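Long-range contact in nitrate regulatory protein (PDB 4AKK), which senses nitrate and nitrite and binds the nasF leader RNA at its terminator, allowing transcription to read through into the nasFEDCBA operon: residues A[62-76]-A[99-113]. Numbering follows the deposited sequence.
With EDO (1,2-ethanediol), chain E.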
loop_
_atom_site.group_PDB
_atom_site.type_symbol
_atom_site.label_atom_id
_atom_site.label_comp_id
_atom_site.label_asym_id
_atom_site.label_seq_id
_atom_site.Cartn_x
_atom_site.Cartn_y
_atom_site.Cartn_z
ATOM N N LEU A 62 -0.592 -18.371 -17.698
ATOM C CA LEU A 62 -1.634 -18.405 -16.682
ATOM C C LEU A 62 -2.360 -17.060 -16.603
ATOM O O LEU A 62 -3.585 -17.014 -16.551
ATOM C CB LEU A 62 -1.056 -18.782 -15.316
ATOM C CG LEU A 62 -2.101 -18.838 -14.203
ATOM C CD1 LEU A 62 -3.249 -19.778 -14.576
ATOM C CD2 LEU A 62 -1.464 -19.245 -12.872
ATOM N N ALA A 63 -1.597 -15.970 -16.611
ATOM C CA ALA A 63 -2.188 -14.636 -16.607
ATOM C C ALA A 63 -3.102 -14.421 -17.814
ATOM O O ALA A 63 -4.182 -13.854 -17.689
ATOM C CB ALA A 63 -1.108 -13.581 -16.565
ATOM N N GLY A 64 -2.664 -14.879 -18.981
ATOM C CA GLY A 64 -3.453 -14.761 -20.187
ATOM C C GLY A 64 -4.734 -15.576 -20.162
ATOM O O GLY A 64 -5.774 -15.107 -20.617
ATOM N N GLN A 65 -4.654 -16.801 -19.644
ATOM C CA GLN A 65 -5.832 -17.651 -19.494
ATOM C C GLN A 65 -6.811 -17.115 -18.448
ATOM O O GLN A 65 -8.021 -17.274 -18.588
ATOM C CB GLN A 65 -5.437 -19.094 -19.164
ATOM C CG GLN A 65 -4.700 -19.794 -20.313
ATOM C CD GLN A 65 -5.437 -19.669 -21.652
ATOM O OE1 GLN A 65 -6.744 -19.871 -21.621
ATOM N NE2 GLN A 65 -4.838 -19.382 -22.688
ATOM N N ILE A 66 -6.293 -16.478 -17.406
ATOM C CA ILE A 66 -7.165 -15.873 -16.400
ATOM C C ILE A 66 -7.932 -14.731 -17.050
ATOM O O ILE A 66 -9.151 -14.625 -16.910
ATOM C CB ILE A 66 -6.368 -15.369 -15.183
ATOM C CG1 ILE A 66 -5.964 -16.556 -14.301
ATOM C CG2 ILE A 66 -7.188 -14.338 -14.390
ATOM C CD1 ILE A 66 -4.826 -16.266 -13.360
ATOM N N SER A 67 -7.204 -13.898 -17.789
ATOM C CA SER A 67 -7.805 -12.788 -18.505
ATOM C C SER A 67 -8.929 -13.234 -19.436
ATOM O O SER A 67 -9.983 -12.598 -19.498
ATOM C CB SER A 67 -6.748 -12.057 -19.319
ATOM O OG SER A 67 -7.345 -11.047 -20.111
ATOM N N ALA A 68 -8.692 -14.318 -20.167
ATOM C CA ALA A 68 -9.665 -14.802 -21.141
ATOM C C ALA A 68 -10.897 -15.374 -20.452
ATOM O O ALA A 68 -12.026 -15.129 -20.874
ATOM C CB ALA A 68 -9.034 -15.850 -22.056
ATOM N N LEU A 69 -10.670 -16.151 -19.399
ATOM C CA LEU A 69 -11.771 -16.715 -18.627
ATOM C C LEU A 69 -12.623 -15.598 -18.013
ATOM O O LEU A 69 -13.843 -15.646 -18.055
ATOM C CB LEU A 69 -11.234 -17.640 -17.534
ATOM C CG LEU A 69 -12.261 -18.265 -16.585
ATOM C CD1 LEU A 69 -13.287 -19.075 -17.355
ATOM C CD2 LEU A 69 -11.574 -19.128 -15.537
ATOM N N VAL A 70 -11.964 -14.591 -17.458
ATOM C CA VAL A 70 -12.661 -13.473 -16.841
ATOM C C VAL A 70 -13.499 -12.772 -17.896
ATOM O O VAL A 70 -14.631 -12.380 -17.639
ATOM C CB VAL A 70 -11.669 -12.486 -16.163
ATOM C CG1 VAL A 70 -12.312 -11.109 -15.949
ATOM C CG2 VAL A 70 -11.165 -13.069 -14.844
ATOM N N HIS A 71 -12.951 -12.635 -19.097
ATOM C CA HIS A 71 -13.673 -11.955 -20.159
ATOM C C HIS A 71 -14.956 -12.705 -20.553
ATOM O O HIS A 71 -16.032 -12.104 -20.673
ATOM C CB HIS A 71 -12.781 -11.710 -21.387
ATOM C CG HIS A 71 -13.497 -11.014 -22.502
ATOM N ND1 HIS A 71 -13.759 -9.660 -22.488
ATOM C CD2 HIS A 71 -14.041 -11.491 -23.650
ATOM C CE1 HIS A 71 -14.422 -9.330 -23.583
ATOM N NE2 HIS A 71 -14.606 -10.423 -24.304
ATOM N N MET A 72 -14.840 -14.014 -20.747
ATOM C CA MET A 72 -16.007 -14.828 -21.062
ATOM C C MET A 72 -17.043 -14.779 -19.930
ATOM O O MET A 72 -18.245 -14.715 -20.184
ATOM C CB MET A 72 -15.608 -16.281 -21.354
ATOM C CG MET A 72 -14.728 -16.497 -22.610
ATOM S SD MET A 72 -14.956 -15.462 -24.101
ATOM C CE MET A 72 -16.701 -15.100 -24.172
ATOM N N LEU A 73 -16.570 -14.821 -18.683
ATOM C CA LEU A 73 -17.469 -14.730 -17.524
ATOM C C LEU A 73 -18.190 -13.382 -17.502
ATOM O O LEU A 73 -19.356 -13.306 -17.130
ATOM C CB LEU A 73 -16.699 -14.942 -16.219
ATOM C CG LEU A 73 -16.317 -16.397 -15.943
ATOM C CD1 LEU A 73 -15.245 -16.467 -14.872
ATOM C CD2 LEU A 73 -17.541 -17.223 -15.550
ATOM N N GLN A 74 -17.491 -12.326 -17.910
ATOM C CA GLN A 74 -18.105 -11.002 -18.053
ATOM C C GLN A 74 -19.187 -11.000 -19.143
ATOM O O GLN A 74 -20.228 -10.347 -19.003
ATOM C CB GLN A 74 -17.027 -9.953 -18.370
ATOM C CG GLN A 74 -16.136 -9.575 -17.179
ATOM C CD GLN A 74 -14.793 -8.968 -17.588
ATOM O OE1 GLN A 74 -14.349 -9.119 -18.733
ATOM N NE2 GLN A 74 -14.128 -8.298 -16.639
ATOM N N CYS A 75 -18.942 -11.719 -20.234
ATOM C CA CYS A 75 -19.955 -11.857 -21.285
ATOM C C CYS A 75 -21.160 -12.621 -20.749
ATOM O O CYS A 75 -22.309 -12.216 -20.941
ATOM C CB CYS A 75 -19.382 -12.562 -22.527
ATOM S SG CYS A 75 -18.023 -11.664 -23.365
ATOM N N GLU A 76 -20.898 -13.729 -20.065
ATOM C CA GLU A 76 -21.987 -14.504 -19.480
ATOM C C GLU A 76 -22.755 -13.674 -18.445
ATOM O O GLU A 76 -23.975 -13.719 -18.395
ATOM C CB GLU A 76 -21.482 -15.815 -18.866
ATOM C CG GLU A 76 -22.610 -16.768 -18.471
ATOM C CD GLU A 76 -22.118 -18.152 -18.081
ATOM O OE1 GLU A 76 -20.895 -18.390 -18.131
ATOM O OE2 GLU A 76 -22.954 -19.004 -17.719
ATOM N N ALA A 99 -21.976 -19.340 -22.037
ATOM C CA ALA A 99 -21.663 -20.446 -21.145
ATOM C C ALA A 99 -20.736 -21.462 -21.807
ATOM O O ALA A 99 -19.873 -22.046 -21.152
ATOM C CB ALA A 99 -22.956 -21.120 -20.656
ATOM N N ALA A 100 -20.915 -21.672 -23.109
ATOM C CA ALA A 100 -20.070 -22.594 -23.862
ATOM C C ALA A 100 -18.638 -22.083 -23.949
ATOM O O ALA A 100 -17.676 -22.845 -23.803
ATOM C CB ALA A 100 -20.644 -22.811 -25.273
ATOM N N LEU A 101 -18.503 -20.784 -24.197
ATOM C CA LEU A 101 -17.196 -20.138 -24.263
ATOM C C LEU A 101 -16.458 -20.181 -22.931
ATOM O O LEU A 101 -15.242 -20.391 -22.885
ATOM C CB LEU A 101 -17.348 -18.693 -24.722
ATOM C CG LEU A 101 -17.853 -18.556 -26.155
ATOM C CD1 LEU A 101 -17.866 -17.097 -26.560
ATOM C CD2 LEU A 101 -16.979 -19.376 -27.096
ATOM N N VAL A 102 -17.197 -19.966 -21.848
ATOM C CA VAL A 102 -16.632 -20.048 -20.511
ATOM C C VAL A 102 -16.088 -21.455 -20.256
ATOM O O VAL A 102 -14.974 -21.635 -19.761
ATOM C CB VAL A 102 -17.700 -19.728 -19.441
ATOM C CG1 VAL A 102 -17.257 -20.241 -18.092
ATOM C CG2 VAL A 102 -18.023 -18.224 -19.402
ATOM N N ASP A 103 -16.892 -22.458 -20.583
ATOM C CA ASP A 103 -16.501 -23.846 -20.351
ATOM C C ASP A 103 -15.234 -24.186 -21.137
ATOM O O ASP A 103 -14.356 -24.900 -20.652
ATOM C CB ASP A 103 -17.641 -24.782 -20.752
ATOM C CG ASP A 103 -18.821 -24.691 -19.809
ATOM O OD1 ASP A 103 -18.663 -24.100 -18.716
ATOM O OD2 ASP A 103 -19.901 -25.216 -20.153
ATOM N N GLU A 104 -15.159 -23.663 -22.354
ATOM C CA GLU A 104 -13.975 -23.794 -23.193
ATOM C C GLU A 104 -12.747 -23.149 -22.550
ATOM O O GLU A 104 -11.657 -23.728 -22.561
ATOM C CB GLU A 104 -14.249 -23.179 -24.565
ATOM C CG GLU A 104 -13.016 -22.808 -25.376
ATOM C CD GLU A 104 -13.386 -22.244 -26.738
ATOM O OE1 GLU A 104 -14.441 -22.650 -27.271
ATOM O OE2 GLU A 104 -12.635 -21.396 -27.269
ATOM N N GLN A 105 -12.917 -21.956 -21.983
ATOM C CA GLN A 105 -11.797 -21.296 -21.313
ATOM C C GLN A 105 -11.431 -21.953 -19.975
ATOM O O GLN A 105 -10.269 -21.948 -19.577
ATOM C CB GLN A 105 -12.068 -19.800 -21.117
ATOM C CG GLN A 105 -12.216 -19.025 -22.419
ATOM C CD GLN A 105 -11.019 -19.187 -23.342
ATOM O OE1 GLN A 105 -9.910 -19.495 -22.897
ATOM N NE2 GLN A 105 -11.239 -18.981 -24.638
ATOM N N LEU A 106 -12.417 -22.507 -19.278
ATOM C CA LEU A 106 -12.158 -23.189 -18.012
ATOM C C LEU A 106 -11.157 -24.318 -18.210
ATOM O O LEU A 106 -10.235 -24.511 -17.411
ATOM C CB LEU A 106 -13.455 -23.752 -17.433
ATOM C CG LEU A 106 -14.229 -22.855 -16.466
ATOM C CD1 LEU A 106 -15.563 -23.504 -16.068
ATOM C CD2 LEU A 106 -13.381 -22.528 -15.242
ATOM N N THR A 107 -11.371 -25.082 -19.272
ATOM C CA THR A 107 -10.462 -26.144 -19.662
ATOM C C THR A 107 -9.044 -25.620 -19.842
ATOM O O THR A 107 -8.095 -26.190 -19.312
ATOM C CB THR A 107 -10.922 -26.773 -20.985
ATOM O OG1 THR A 107 -12.252 -27.272 -20.820
ATOM C CG2 THR A 107 -9.988 -27.908 -21.408
ATOM N N ARG A 108 -8.905 -24.540 -20.605
ATOM C CA ARG A 108 -7.601 -23.936 -20.830
ATOM C C ARG A 108 -7.005 -23.394 -19.524
ATOM O O ARG A 108 -5.800 -23.488 -19.302
ATOM C CB ARG A 108 -7.706 -22.809 -21.850
ATOM C CG ARG A 108 -8.035 -23.258 -23.283
ATOM C CD ARG A 108 -8.432 -22.054 -24.135
ATOM N NE ARG A 108 -8.343 -22.309 -25.570
ATOM C CZ ARG A 108 -7.294 -21.974 -26.321
ATOM N NH1 ARG A 108 -6.244 -21.371 -25.772
ATOM N NH2 ARG A 108 -7.294 -22.241 -27.622
ATOM N N PHE A 109 -7.854 -22.825 -18.672
ATOM C CA PHE A 109 -7.422 -22.290 -17.377
ATOM C C PHE A 109 -6.889 -23.403 -16.484
ATOM O O PHE A 109 -5.824 -23.269 -15.868
ATOM C CB PHE A 109 -8.586 -21.573 -16.683
ATOM C CG PHE A 109 -8.330 -21.233 -15.229
ATOM C CD1 PHE A 109 -7.436 -20.223 -14.877
ATOM C CD2 PHE A 109 -9.005 -21.900 -14.219
ATOM C CE1 PHE A 109 -7.208 -19.899 -13.542
ATOM C CE2 PHE A 109 -8.782 -21.588 -12.872
ATOM C CZ PHE A 109 -7.885 -20.584 -12.535
ATOM N N TYR A 110 -7.646 -24.497 -16.408
ATOM C CA TYR A 110 -7.270 -25.644 -15.582
ATOM C C TYR A 110 -5.960 -26.255 -16.089
ATOM O O TYR A 110 -5.137 -26.727 -15.302
ATOM C CB TYR A 110 -8.389 -26.694 -15.564
ATOM C CG TYR A 110 -9.570 -26.362 -14.657
ATOM C CD1 TYR A 110 -9.370 -25.843 -13.389
ATOM C CD2 TYR A 110 -10.880 -26.593 -15.066
ATOM C CE1 TYR A 110 -10.433 -25.547 -12.557
ATOM C CE2 TYR A 110 -11.955 -26.300 -14.237
ATOM C CZ TYR A 110 -11.720 -25.778 -12.983
ATOM O OH TYR A 110 -12.769 -25.482 -12.144
ATOM N N ALA A 111 -5.770 -26.229 -17.407
ATOM C CA ALA A 111 -4.536 -26.713 -18.017
ATOM C C ALA A 111 -3.351 -25.829 -17.629
ATOM O O ALA A 111 -2.296 -26.330 -17.222
ATOM C CB ALA A 111 -4.678 -26.775 -19.530
ATOM N N ALA A 112 -3.528 -24.515 -17.751
ATOM C CA ALA A 112 -2.472 -23.570 -17.394
ATOM C C ALA A 112 -2.091 -23.657 -15.912
ATOM O O ALA A 112 -1.017 -23.201 -15.522
ATOM C CB ALA A 112 -2.866 -22.149 -17.766
ATOM N N LEU A 113 -2.950 -24.258 -15.090
ATOM C CA LEU A 113 -2.622 -24.416 -13.664
ATOM C C LEU A 113 -1.581 -25.516 -13.376
ATOM O O LEU A 113 -0.869 -25.447 -12.372
ATOM C CB LEU A 113 -3.880 -24.656 -12.817
ATOM C CG LEU A 113 -4.833 -23.478 -12.585
ATOM C CD1 LEU A 113 -6.009 -23.926 -11.740
ATOM C CD2 LEU A 113 -4.117 -22.318 -11.923
HETATM C C1 EDO E . -19.228 -25.418 -15.503
HETATM O O1 EDO E . -18.139 -25.503 -16.433
HETATM C C2 EDO E . -18.797 -25.905 -14.122
HETATM O O2 EDO E . -19.963 -26.221 -13.341
HETATM O O HOH W 1 -8.774 -19.436 -20.399
#
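An antiparallel helical hairpin of the nitrate- and nitrite-sensing NIT domain brings Leu69 of helix 56-85 against Phe109 and Leu106 of helix 92-117. Over these segments the N-to-C directions of the two axes differ by 163° and the axes approach to 8.6 Å, and side chains mesh knobs-into-holes: Leu69 sits among Val102, Gln105, Leu106 and Phe109, while Val102 fits among Leu69, Met72, Leu73 and Glu76. With CG anti to the backbone N (chi1 177°), Leu69 lays CD2 over a face of the Phe109 ring, a CH-pi contact 4.2 Å from the centroid. Ile66 meets the same ring at its edge, CG1 lying 3.6 Å from Phe109 CE1; a broad flat ring thus serves two branched chains at once. Leu166 of helix 152-167 also packs on Leu69 and Phe109, extending this apolar side into the domain. Toward the more exposed side, the long flexible chains of Gln65 and Gln105 each bend at chi2 and fill holes of their own; their methylenes pack, Gln105 CG lying 3.6 Å from Met72 CG. Their amide planes are nearly coplanar, 22° apart. At the far end Glu76 reaches out in an extended chain: OE1 faces Val102 CG2, while Glu76 OE2, salt-bridged to Arg142, lies 3.6 Å from CB of small Ala99.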